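Local coordinates for protein beta-mannosidase (Trichoderma harzianum, PDB 4CVU) that probably hydrolyses terminal beta-D-mannose residues from the non-reducing ends of mannosides, as a fungal beta-mannosidase of glycoside hydrolase family 2, at residues W314-G319 with K831-A835; F745-T749 with F849-W853; S770-V774 with N784-T788. All coordinates share one frame; numbering follows the deposited sequence.

Interaction 1. Residues W314-G319 with K831-A835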
ATOM      1  N   TRP A 314     -34.302 -19.839  24.236  1.00 43.00           N
ATOM      2  CA  TRP A 314     -33.341 -20.894  23.922  1.00 42.89           C
ATOM      3  C   TRP A 314     -32.252 -20.353  22.976  1.00 41.86           C
ATOM      4  O   TRP A 314     -32.490 -19.419  22.203  1.00 39.85           O
ATOM      5  CB  TRP A 314     -34.051 -22.068  23.227  1.00 43.61           C
ATOM      6  CG  TRP A 314     -35.170 -22.668  24.027  1.00 44.24           C
ATOM      7  CD1 TRP A 314     -36.479 -22.302  23.976  1.00 45.09           C
ATOM      8  CD2 TRP A 314     -35.089 -23.749  24.971  1.00 43.94           C
ATOM      9  NE1 TRP A 314     -37.219 -23.076  24.818  1.00 45.57           N
ATOM     10  CE2 TRP A 314     -36.399 -23.973  25.450  1.00 45.41           C
ATOM     11  CE3 TRP A 314     -34.051 -24.548  25.454  1.00 43.45           C
ATOM     12  CZ2 TRP A 314     -36.693 -24.955  26.387  1.00 45.30           C
ATOM     13  CZ3 TRP A 314     -34.341 -25.534  26.391  1.00 45.33           C
ATOM     14  CH2 TRP A 314     -35.662 -25.728  26.846  1.00 45.98           C
ATOM     15  N   PRO A 315     -31.073 -20.960  23.015  1.00 40.50           N
ATOM     16  CA  PRO A 315     -30.064 -20.695  21.967  1.00 41.33           C
ATOM     17  C   PRO A 315     -30.530 -21.103  20.550  1.00 41.04           C
ATOM     18  O   PRO A 315     -31.557 -21.771  20.384  1.00 42.31           O
ATOM     19  CB  PRO A 315     -28.870 -21.557  22.410  1.00 40.45           C
ATOM     20  CG  PRO A 315     -29.039 -21.715  23.899  1.00 40.47           C
ATOM     21  CD  PRO A 315     -30.516 -21.767  24.115  1.00 41.57           C
ATOM     22  N   ARG A 316     -29.785 -20.683  19.541  1.00 40.79           N
ATOM     23  CA  ARG A 316     -30.093 -21.043  18.158  1.00 40.36           C
ATOM     24  C   ARG A 316     -30.068 -22.554  17.948  1.00 41.64           C
ATOM     25  O   ARG A 316     -29.236 -23.257  18.524  1.00 40.62           O
ATOM     26  CB  ARG A 316     -29.180 -20.322  17.150  1.00 39.24           C
ATOM     27  CG  ARG A 316     -27.659 -20.422  17.338  1.00 38.64           C
ATOM     28  CD  ARG A 316     -26.945 -19.537  16.274  1.00 37.75           C
ATOM     29  NE  ARG A 316     -27.464 -19.829  14.943  1.00 36.16           N
ATOM     30  CZ  ARG A 316     -27.186 -20.939  14.257  1.00 36.16           C
ATOM     31  NH1 ARG A 316     -26.361 -21.873  14.738  1.00 34.63           N
ATOM     32  NH2 ARG A 316     -27.747 -21.131  13.075  1.00 36.83           N
ATOM     33  N   ASP A 317     -31.000 -23.035  17.114  1.00 43.47           N
ATOM     34  CA  ASP A 317     -31.202 -24.472  16.863  1.00 44.76           C
ATOM     35  C   ASP A 317     -31.568 -25.291  18.132  1.00 43.39           C
ATOM     36  O   ASP A 317     -31.447 -26.515  18.136  1.00 43.60           O
ATOM     37  CB  ASP A 317     -29.996 -25.096  16.116  1.00 45.25           C
ATOM     38  CG  ASP A 317     -30.062 -24.883  14.589  1.00 45.60           C
ATOM     39  OD1 ASP A 317     -30.888 -24.073  14.131  1.00 44.10           O
ATOM     40  OD2 ASP A 317     -29.294 -25.551  13.842  1.00 45.37           O
ATOM     41  N   MET A 318     -32.027 -24.610  19.186  1.00 43.41           N
ATOM     42  CA  MET A 318     -32.630 -25.280  20.333  1.00 44.51           C
ATOM     43  C   MET A 318     -34.042 -24.754  20.640  1.00 44.45           C
ATOM     44  O   MET A 318     -34.592 -25.071  21.678  1.00 44.36           O
ATOM     45  CB  MET A 318     -31.756 -25.123  21.582  1.00 44.43           C
ATOM     46  CG  MET A 318     -30.313 -25.569  21.428  1.00 44.38           C
ATOM     47  SD  MET A 318     -29.369 -25.326  22.955  1.00 44.02           S
ATOM     48  CE  MET A 318     -27.737 -25.026  22.289  1.00 44.71           C
ATOM     49  N   GLY A 319     -34.624 -23.939  19.767  1.00 44.36           N
ATOM     50  CA  GLY A 319     -35.937 -23.392  20.032  1.00 45.15           C
ATOM     51  C   GLY A 319     -36.002 -21.939  19.669  1.00 46.18           C
ATOM     52  O   GLY A 319     -35.213 -21.469  18.853  1.00 45.19           O
ATOM     53  N   LYS A 831     -35.383 -34.443  14.876  1.00 59.12           N
ATOM     54  CA  LYS A 831     -35.958 -33.174  15.265  1.00 60.62           C
ATOM     55  C   LYS A 831     -34.928 -32.401  16.058  1.00 57.29           C
ATOM     56  O   LYS A 831     -34.213 -32.984  16.858  1.00 55.68           O
ATOM     57  CB  LYS A 831     -37.178 -33.388  16.165  1.00 63.68           C
ATOM     58  CG  LYS A 831     -38.333 -34.158  15.540  1.00 70.29           C
ATOM     59  CD  LYS A 831     -39.535 -34.174  16.491  1.00 74.49           C
ATOM     60  CE  LYS A 831     -40.576 -35.223  16.110  1.00 80.10           C
ATOM     61  NZ  LYS A 831     -41.698 -34.661  15.295  1.00 82.06           N
ATOM     62  N   LEU A 832     -34.875 -31.097  15.834  1.00 56.83           N
ATOM     63  CA  LEU A 832     -34.116 -30.189  16.697  1.00 57.21           C
ATOM     64  C   LEU A 832     -34.851 -30.059  18.019  1.00 57.58           C
ATOM     65  O   LEU A 832     -36.053 -30.231  18.053  1.00 53.64           O
ATOM     66  CB  LEU A 832     -33.977 -28.799  16.063  1.00 56.73           C
ATOM     67  CG  LEU A 832     -33.149 -28.718  14.782  1.00 57.74           C
ATOM     68  CD1 LEU A 832     -33.074 -27.273  14.327  1.00 57.83           C
ATOM     69  CD2 LEU A 832     -31.751 -29.321  14.957  1.00 55.57           C
ATOM     70  N   PRO A 833     -34.129 -29.718  19.105  1.00 56.28           N
ATOM     71  CA  PRO A 833     -34.810 -29.496  20.384  1.00 55.60           C
ATOM     72  C   PRO A 833     -35.947 -28.500  20.290  1.00 56.71           C
ATOM     73  O   PRO A 833     -35.818 -27.485  19.608  1.00 53.84           O
ATOM     74  CB  PRO A 833     -33.698 -28.944  21.289  1.00 55.04           C
ATOM     75  CG  PRO A 833     -32.435 -29.457  20.695  1.00 53.26           C
ATOM     76  CD  PRO A 833     -32.682 -29.475  19.209  1.00 53.72           C
ATOM     77  N   ASN A 834     -37.065 -28.824  20.954  1.00 59.95           N
ATOM     78  CA  ASN A 834     -38.224 -27.918  21.079  1.00 61.74           C
ATOM     79  C   ASN A 834     -38.852 -27.494  19.756  1.00 63.89           C
ATOM     80  O   ASN A 834     -39.472 -26.436  19.665  1.00 64.54           O
ATOM     81  CB  ASN A 834     -37.865 -26.691  21.931  1.00 61.00           C
ATOM     82  CG  ASN A 834     -37.362 -27.077  23.316  1.00 60.84           C
ATOM     83  OD1 ASN A 834     -38.131 -27.507  24.158  1.00 62.55           O
ATOM     84  ND2 ASN A 834     -36.061 -26.933  23.550  1.00 59.45           N
ATOM     85  N   ALA A 835     -38.698 -28.335  18.739  1.00 66.04           N
ATOM     86  CA  ALA A 835     -39.288 -28.083  17.436  1.00 70.13           C
ATOM     87  C   ALA A 835     -40.796 -28.156  17.584  1.00 74.66           C
ATOM     88  O   ALA A 835     -41.313 -29.072  18.228  1.00 73.60           O
ATOM     89  CB  ALA A 835     -38.810 -29.112  16.435  1.00 69.45           C
TER
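Asn834 reaches across to Trp314 and Met318 and makes the one hydrogen bond of this contact between two surface turns. Its amide nitrogen donates to the backbone carbonyl of Met318, with Asn834 ND2 3.0 Å from Met318 O and an N-H...O angle of 154°; the donor sits somewhat out of the carbonyl plane. The first side-chain torsion places CG opposite the Asn834 carbonyl carbon (chi1 -57°), which carries the amide toward the carbonyl and the indole together.

Asn834 ND2 also lies over one face of the Trp314 ring, 3.5 Å from Trp314 CZ2, with the amide plane inclined 35° to the indole. Met318 O lies against the indole too, so the tryptophan forms a flat wall beside the polar pair. With an alanine at Trp314 the Asn834 amide would probably lose the surface it lies against and be freer to turn away from Met318 O.

Van der Waals contacts, partly against polar groups, fill the rest. Pro833 CB lies 4.3 Å from Met318 CB, and Pro833 CD meets Asp317 O at 3.4 Å. Leu832 brings CD1 to within 3.9 Å of Asp317 CG, lying over a face of the carboxylate, whose OD2 is hydrogen-bonded to His739. The Met318 side chain, its far end leading away from the interface, touches Ile377. Gly319 suits its place, since a side chain there would run into Trp314 CD1.

Both segments carry type II beta turns, Pro315 to Met318 and Leu832 to Ala835, and the contact joins a loop of the family 2 domain to one of the mannosidase Ig/CBM-like domain. With a single hydrogen bond between the turns, the junction depends chiefly on shape and on one amide shared between a carbonyl and an aromatic face.

Interaction 2. Residues F745-T749 with F849-W853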
ATOM      1  N   PHE A 745     -11.415 -41.494  11.654  1.00 46.07           N
ATOM      2  CA  PHE A 745     -10.285 -41.502  12.587  1.00 47.55           C
ATOM      3  C   PHE A 745      -9.222 -42.441  12.046  1.00 50.29           C
ATOM      4  O   PHE A 745      -9.476 -43.648  11.888  1.00 49.53           O
ATOM      5  CB  PHE A 745     -10.724 -42.004  13.967  1.00 46.10           C
ATOM      6  CG  PHE A 745     -11.566 -41.024  14.732  1.00 45.79           C
ATOM      7  CD1 PHE A 745     -12.932 -40.944  14.524  1.00 46.77           C
ATOM      8  CD2 PHE A 745     -10.997 -40.200  15.675  1.00 46.20           C
ATOM      9  CE1 PHE A 745     -13.720 -40.047  15.233  1.00 47.38           C
ATOM     10  CE2 PHE A 745     -11.769 -39.295  16.395  1.00 45.90           C
ATOM     11  CZ  PHE A 745     -13.132 -39.218  16.178  1.00 47.11           C
ATOM     12  N   TRP A 746      -8.040 -41.909  11.774  1.00 50.45           N
ATOM     13  CA  TRP A 746      -6.974 -42.714  11.188  1.00 53.59           C
ATOM     14  C   TRP A 746      -5.826 -42.877  12.166  1.00 55.20           C
ATOM     15  O   TRP A 746      -5.132 -41.915  12.492  1.00 53.96           O
ATOM     16  CB  TRP A 746      -6.477 -42.078   9.892  1.00 56.05           C
ATOM     17  CG  TRP A 746      -5.446 -42.925   9.133  1.00 60.98           C
ATOM     18  CD1 TRP A 746      -5.336 -44.301   9.119  1.00 60.70           C
ATOM     19  CD2 TRP A 746      -4.424 -42.435   8.262  1.00 64.08           C
ATOM     20  NE1 TRP A 746      -4.299 -44.682   8.309  1.00 64.79           N
ATOM     21  CE2 TRP A 746      -3.723 -43.562   7.765  1.00 65.28           C
ATOM     22  CE3 TRP A 746      -4.023 -41.148   7.856  1.00 64.51           C
ATOM     23  CZ2 TRP A 746      -2.636 -43.437   6.881  1.00 68.16           C
ATOM     24  CZ3 TRP A 746      -2.944 -41.024   6.979  1.00 64.84           C
ATOM     25  CH2 TRP A 746      -2.262 -42.163   6.503  1.00 66.68           C
ATOM     26  N   ASN A 747      -5.655 -44.088  12.673  1.00 55.56           N
ATOM     27  CA  ASN A 747      -4.465 -44.415  13.418  1.00 57.36           C
ATOM     28  C   ASN A 747      -3.429 -44.833  12.387  1.00 58.19           C
ATOM     29  O   ASN A 747      -3.500 -45.923  11.850  1.00 60.67           O
ATOM     30  CB  ASN A 747      -4.750 -45.520  14.434  1.00 58.43           C
ATOM     31  CG  ASN A 747      -3.577 -45.778  15.349  1.00 60.31           C
ATOM     32  OD1 ASN A 747      -2.422 -45.563  14.968  1.00 61.29           O
ATOM     33  ND2 ASN A 747      -3.857 -46.229  16.571  1.00 62.82           N
ATOM     34  N   TYR A 748      -2.485 -43.952  12.088  1.00 59.90           N
ATOM     35  CA  TYR A 748      -1.573 -44.181  10.966  1.00 64.28           C
ATOM     36  C   TYR A 748      -0.352 -45.022  11.314  1.00 66.25           C
ATOM     37  O   TYR A 748       0.342 -45.470  10.417  1.00 70.28           O
ATOM     38  CB  TYR A 748      -1.159 -42.864  10.292  1.00 63.74           C
ATOM     39  CG  TYR A 748      -0.616 -41.794  11.226  1.00 64.31           C
ATOM     40  CD1 TYR A 748       0.675 -41.879  11.738  1.00 65.06           C
ATOM     41  CD2 TYR A 748      -1.393 -40.677  11.571  1.00 61.82           C
ATOM     42  CE1 TYR A 748       1.177 -40.894  12.581  1.00 68.05           C
ATOM     43  CE2 TYR A 748      -0.902 -39.687  12.401  1.00 62.06           C
ATOM     44  CZ  TYR A 748       0.373 -39.802  12.917  1.00 64.28           C
ATOM     45  OH  TYR A 748       0.866 -38.834  13.738  1.00 63.07           O
ATOM     46  N   THR A 749      -0.080 -45.239  12.597  1.00 70.21           N
ATOM     47  CA  THR A 749       0.982 -46.183  12.998  1.00 73.77           C
ATOM     48  C   THR A 749       0.483 -47.629  12.894  1.00 74.99           C
ATOM     49  O   THR A 749       1.208 -48.505  12.404  1.00 75.02           O
ATOM     50  CB  THR A 749       1.489 -45.935  14.433  1.00 76.05           C
ATOM     51  OG1 THR A 749       0.377 -45.870  15.328  1.00 75.20           O
ATOM     52  CG2 THR A 749       2.297 -44.643  14.515  1.00 77.56           C
ATOM     53  N   PHE A 849     -12.079 -39.395   3.355  1.00 44.89           N
ATOM     54  CA  PHE A 849     -10.890 -39.956   3.972  1.00 45.14           C
ATOM     55  C   PHE A 849      -9.835 -40.285   2.921  1.00 48.43           C
ATOM     56  O   PHE A 849     -10.084 -41.052   1.976  1.00 47.40           O
ATOM     57  CB  PHE A 849     -11.185 -41.215   4.762  1.00 45.43           C
ATOM     58  CG  PHE A 849      -9.945 -41.918   5.231  1.00 46.11           C
ATOM     59  CD1 PHE A 849      -9.094 -41.309   6.155  1.00 47.29           C
ATOM     60  CD2 PHE A 849      -9.609 -43.168   4.759  1.00 46.81           C
ATOM     61  CE1 PHE A 849      -7.933 -41.953   6.603  1.00 48.09           C
ATOM     62  CE2 PHE A 849      -8.457 -43.818   5.201  1.00 47.95           C
ATOM     63  CZ  PHE A 849      -7.612 -43.209   6.120  1.00 47.65           C
ATOM     64  N   LEU A 850      -8.661 -39.713   3.107  1.00 45.86           N
ATOM     65  CA  LEU A 850      -7.541 -39.935   2.243  1.00 48.53           C
ATOM     66  C   LEU A 850      -6.535 -40.800   3.002  1.00 48.94           C
ATOM     67  O   LEU A 850      -6.068 -40.405   4.060  1.00 49.65           O
ATOM     68  CB  LEU A 850      -6.942 -38.595   1.883  1.00 48.32           C
ATOM     69  CG  LEU A 850      -6.089 -38.532   0.630  1.00 51.49           C
ATOM     70  CD1 LEU A 850      -6.955 -38.614  -0.627  1.00 51.03           C
ATOM     71  CD2 LEU A 850      -5.277 -37.250   0.641  1.00 52.04           C
ATOM     72  N   PRO A 851      -6.208 -41.988   2.472  1.00 49.08           N
ATOM     73  CA  PRO A 851      -5.324 -42.962   3.139  1.00 48.96           C
ATOM     74  C   PRO A 851      -3.830 -42.629   3.071  1.00 48.93           C
ATOM     75  O   PRO A 851      -3.002 -43.387   3.563  1.00 48.45           O
ATOM     76  CB  PRO A 851      -5.602 -44.253   2.389  1.00 50.14           C
ATOM     77  CG  PRO A 851      -5.955 -43.792   1.015  1.00 49.71           C
ATOM     78  CD  PRO A 851      -6.685 -42.493   1.173  1.00 50.09           C
ATOM     79  N   VAL A 852      -3.503 -41.486   2.483  1.00 49.28           N
ATOM     80  CA  VAL A 852      -2.164 -40.905   2.600  1.00 50.11           C
ATOM     81  C   VAL A 852      -2.304 -39.422   2.948  1.00 47.83           C
ATOM     82  O   VAL A 852      -3.406 -38.898   2.952  1.00 47.22           O
ATOM     83  CB  VAL A 852      -1.362 -41.060   1.288  1.00 49.22           C
ATOM     84  CG1 VAL A 852      -1.089 -42.534   0.997  1.00 49.92           C
ATOM     85  CG2 VAL A 852      -2.098 -40.396   0.131  1.00 49.74           C
ATOM     86  N   TRP A 853      -1.183 -38.754   3.218  1.00 46.72           N
ATOM     87  CA  TRP A 853      -1.204 -37.316   3.495  1.00 44.59           C
ATOM     88  C   TRP A 853      -1.484 -36.592   2.188  1.00 42.10           C
ATOM     89  O   TRP A 853      -1.187 -37.113   1.110  1.00 41.24           O
ATOM     90  CB  TRP A 853       0.102 -36.833   4.129  1.00 44.97           C
ATOM     91  CG  TRP A 853       0.389 -37.566   5.395  1.00 47.46           C
ATOM     92  CD1 TRP A 853       1.428 -38.402   5.630  1.00 47.32           C
ATOM     93  CD2 TRP A 853      -0.416 -37.575   6.588  1.00 47.34           C
ATOM     94  NE1 TRP A 853       1.338 -38.919   6.908  1.00 49.53           N
ATOM     95  CE2 TRP A 853       0.218 -38.425   7.514  1.00 49.03           C
ATOM     96  CE3 TRP A 853      -1.594 -36.923   6.969  1.00 48.07           C
ATOM     97  CZ2 TRP A 853      -0.302 -38.668   8.796  1.00 50.82           C
ATOM     98  CZ3 TRP A 853      -2.115 -37.162   8.245  1.00 48.32           C
ATOM     99  CH2 TRP A 853      -1.469 -38.031   9.139  1.00 50.13           C
TER
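Trp746 is the centre of an aromatic cluster with Tyr748, Phe849 and Trp853, joining the end of strand 740-747 to the residues that leave strand 841-849. The tight part surrounds its indole. Phe849 directs its edge at one face of the five-membered ring in a T-shaped pair, planes at 77°, and its CE1 comes within 3.6 Å of Trp746 CB. Tyr748 CB covers the opposite face, so the indole is sandwiched. With CG trans to the backbone nitrogen (chi1 -174°), Trp746 extends toward the 849-853 segment, where its six-membered ring presents an edge to the face of Trp853 at a more inclined 50°.

The more solvent-facing side lies toward Tyr748 and Trp853, away from buried Phe849. Tyr748 gives 30 Å² to the contact, against 111 Å² for Trp746; the edge of Trp853 meets the tyrosine face off-centre, and Trp853 also meets the ring of Tyr655 edge-to-face. Pro851 and Val852 direct their CB atoms away from 745-749 and meet Trp746 through backbone atoms. No hydrogen bond crosses, so ring packing carries the contact. Its closest approach is nevertheless to a polar atom: the carbonyl oxygen Pro851 O lies 3.3 Å from Trp746 CH2.

Interaction 3. Residues S770-V774 with N784-T788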
ATOM      1  N   SER A 770     -23.197 -43.484   3.217  1.00 54.75           N
ATOM      2  CA  SER A 770     -22.659 -44.120   2.021  1.00 57.36           C
ATOM      3  C   SER A 770     -21.146 -43.959   2.022  1.00 55.71           C
ATOM      4  O   SER A 770     -20.637 -42.912   2.378  1.00 53.72           O
ATOM      5  CB  SER A 770     -23.286 -43.555   0.742  1.00 57.76           C
ATOM      6  OG  SER A 770     -23.113 -42.159   0.653  1.00 58.61           O
ATOM      7  N   LEU A 771     -20.447 -45.029   1.649  1.00 57.35           N
ATOM      8  CA  LEU A 771     -18.992 -45.112   1.707  1.00 54.06           C
ATOM      9  C   LEU A 771     -18.475 -45.573   0.348  1.00 56.87           C
ATOM     10  O   LEU A 771     -18.516 -46.776   0.041  1.00 56.79           O
ATOM     11  CB  LEU A 771     -18.579 -46.105   2.784  1.00 54.58           C
ATOM     12  CG  LEU A 771     -19.115 -45.770   4.186  1.00 56.79           C
ATOM     13  CD1 LEU A 771     -18.915 -46.929   5.146  1.00 56.84           C
ATOM     14  CD2 LEU A 771     -18.458 -44.507   4.720  1.00 56.96           C
ATOM     15  N   THR A 772     -18.002 -44.616  -0.454  1.00 52.67           N
ATOM     16  CA  THR A 772     -17.626 -44.858  -1.835  1.00 52.24           C
ATOM     17  C   THR A 772     -16.133 -44.662  -2.086  1.00 52.65           C
ATOM     18  O   THR A 772     -15.651 -43.536  -2.065  1.00 52.21           O
ATOM     19  CB  THR A 772     -18.384 -43.901  -2.780  1.00 51.26           C
ATOM     20  OG1 THR A 772     -19.783 -43.983  -2.512  1.00 50.39           O
ATOM     21  CG2 THR A 772     -18.114 -44.250  -4.266  1.00 52.51           C
ATOM     22  N   TRP A 773     -15.427 -45.754  -2.383  1.00 52.28           N
ATOM     23  CA  TRP A 773     -14.006 -45.704  -2.695  1.00 51.92           C
ATOM     24  C   TRP A 773     -13.789 -45.540  -4.212  1.00 53.49           C
ATOM     25  O   TRP A 773     -14.227 -46.389  -5.004  1.00 53.52           O
ATOM     26  CB  TRP A 773     -13.304 -46.973  -2.231  1.00 52.17           C
ATOM     27  CG  TRP A 773     -13.049 -47.092  -0.773  1.00 53.70           C
ATOM     28  CD1 TRP A 773     -13.796 -47.782   0.146  1.00 53.26           C
ATOM     29  CD2 TRP A 773     -11.933 -46.552  -0.051  1.00 52.48           C
ATOM     30  NE1 TRP A 773     -13.228 -47.683   1.390  1.00 51.73           N
ATOM     31  CE2 TRP A 773     -12.075 -46.947   1.294  1.00 52.54           C
ATOM     32  CE3 TRP A 773     -10.828 -45.775  -0.413  1.00 52.46           C
ATOM     33  CZ2 TRP A 773     -11.146 -46.570   2.294  1.00 52.55           C
ATOM     34  CZ3 TRP A 773      -9.912 -45.397   0.583  1.00 52.13           C
ATOM     35  CH2 TRP A 773     -10.078 -45.812   1.912  1.00 51.00           C
ATOM     36  N   VAL A 774     -13.116 -44.452  -4.604  1.00 49.84           N
ATOM     37  CA  VAL A 774     -12.714 -44.239  -5.992  1.00 49.88           C
ATOM     38  C   VAL A 774     -11.220 -43.942  -6.064  1.00 50.41           C
ATOM     39  O   VAL A 774     -10.614 -43.596  -5.057  1.00 48.74           O
ATOM     40  CB  VAL A 774     -13.512 -43.099  -6.636  1.00 48.38           C
ATOM     41  CG1 VAL A 774     -15.001 -43.405  -6.577  1.00 48.78           C
ATOM     42  CG2 VAL A 774     -13.214 -41.778  -5.963  1.00 47.76           C
ATOM     43  N   ASN A 784     -15.299 -51.901  -3.996  1.00 59.72           N
ATOM     44  CA  ASN A 784     -15.279 -50.821  -3.019  1.00 58.64           C
ATOM     45  C   ASN A 784     -14.162 -51.017  -1.994  1.00 58.44           C
ATOM     46  O   ASN A 784     -14.349 -50.748  -0.814  1.00 59.76           O
ATOM     47  CB  ASN A 784     -16.638 -50.736  -2.317  1.00 58.72           C
ATOM     48  CG  ASN A 784     -16.940 -49.352  -1.796  1.00 57.19           C
ATOM     49  OD1 ASN A 784     -16.680 -48.356  -2.472  1.00 55.11           O
ATOM     50  ND2 ASN A 784     -17.525 -49.281  -0.605  1.00 56.84           N
ATOM     51  N   ALA A 785     -13.005 -51.474  -2.476  1.00 58.07           N
ATOM     52  CA  ALA A 785     -11.834 -51.775  -1.660  1.00 59.42           C
ATOM     53  C   ALA A 785     -12.091 -52.741  -0.503  1.00 59.30           C
ATOM     54  O   ALA A 785     -11.331 -52.755   0.461  1.00 59.19           O
ATOM     55  CB  ALA A 785     -11.215 -50.492  -1.130  1.00 58.44           C
ATOM     56  N   GLY A 786     -13.131 -53.559  -0.622  1.00 60.65           N
ATOM     57  CA  GLY A 786     -13.501 -54.538   0.407  1.00 61.31           C
ATOM     58  C   GLY A 786     -14.381 -53.960   1.504  1.00 60.28           C
ATOM     59  O   GLY A 786     -14.622 -54.614   2.508  1.00 60.80           O
ATOM     60  N   MET A 787     -14.867 -52.737   1.308  1.00 57.91           N
ATOM     61  CA  MET A 787     -15.696 -52.058   2.310  1.00 56.75           C
ATOM     62  C   MET A 787     -17.139 -51.972   1.829  1.00 55.98           C
ATOM     63  O   MET A 787     -17.396 -51.810   0.639  1.00 56.15           O
ATOM     64  CB  MET A 787     -15.155 -50.652   2.599  1.00 55.82           C
ATOM     65  CG  MET A 787     -15.914 -49.898   3.696  1.00 56.15           C
ATOM     66  SD  MET A 787     -15.191 -48.296   4.156  1.00 54.58           S
ATOM     67  CE  MET A 787     -13.746 -48.837   5.064  1.00 53.76           C
ATOM     68  N   THR A 788     -18.077 -52.093   2.752  1.00 55.57           N
ATOM     69  CA  THR A 788     -19.484 -51.944   2.436  1.00 57.89           C
ATOM     70  C   THR A 788     -19.755 -50.589   1.772  1.00 58.25           C
ATOM     71  O   THR A 788     -19.148 -49.581   2.137  1.00 56.25           O
ATOM     72  CB  THR A 788     -20.357 -52.091   3.699  1.00 59.09           C
ATOM     73  OG1 THR A 788     -21.729 -52.128   3.322  1.00 60.34           O
ATOM     74  CG2 THR A 788     -20.138 -50.924   4.681  1.00 56.99           C
TER
HETATM   75  O   HOH W   1     -16.578 -47.775  -5.430  1.00 48.46           O
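Asn784 binds the backbone of strand 765-774 through both ends of its amide. Asn784 ND2 donates to Leu771 O at 2.8 Å with an N-H...O angle of 163°, the acceptor lying close to the amide plane, while Asn784 OD1 accepts the backbone N-H of Trp773 in a nearly straight bond of 2.9 Å from Trp773 N. The side chain thus behaves like a length of peptide laid beside the strand, and chi1 of -154°, with CG turned from its own backbone nitrogen, extends it that way.

Each amide atom has a further partner. ND2 also donates to Met787 O, approached from above the carbonyl plane, which ties the asparagine to its own loop; a water donates to OD1 and to Trp773 O, bridging the two. The amide therefore makes four hydrogen bonds, which fix its orientation in a buried setting. A backbone bond from Met787 N to Asn784 O closes the turn behind it.

Outward from this core, Trp773 is packed from two directions. Ala785 CB sits over the five-membered ring of Trp773 in a CH-pi contact, 4.0 Å from that ring's centroid, whereas Met787 brings its sulfur to the ring edge. There Trp773 NE1 makes a weak hydrogen bond to Met787 SD, 3.4 Å long, within a Met-aromatic contact. Leu771 completes the apolar layer, its CD1 4.1 Å from Met787 SD, and Ile804 of strand 799-807 packs against both side chains. Ile814 touches Trp773 and Ala785.

Backbone hydrogen bonds flank the asparagine, Trp773 with Ile781 and Leu771 with Lys789. The whole connects antiparallel neighbours 765-774 and 790-795 in the mannosidase Ig/CBM-like domain, an asparagine side chain filling the gap in backbone pairing at the edge of a beta-sandwich sheet.

Interactions 2 and 3 lie about 15 Å apart between centres and share a packed region: Phe849 CD2 meets Trp773 CH2 at 3.9 Å, and Pro851 also packs on that indole. Both involve strands of the same Ig-like region, 841-849 and 765-774 belonging to one sheet, whereas interaction 1, whose centre is about 35 Å from the centres of the other two, lies at the surface where this region meets the family 2 domain. The chemistry varies accordingly. Interaction 3, the most buried, satisfies its backbone through an asparagine amide; interaction 2, partly buried, relies on aromatic rings without cross-segment hydrogen bonds; interaction 1 combines one amide bond with modest apolar contact between turns.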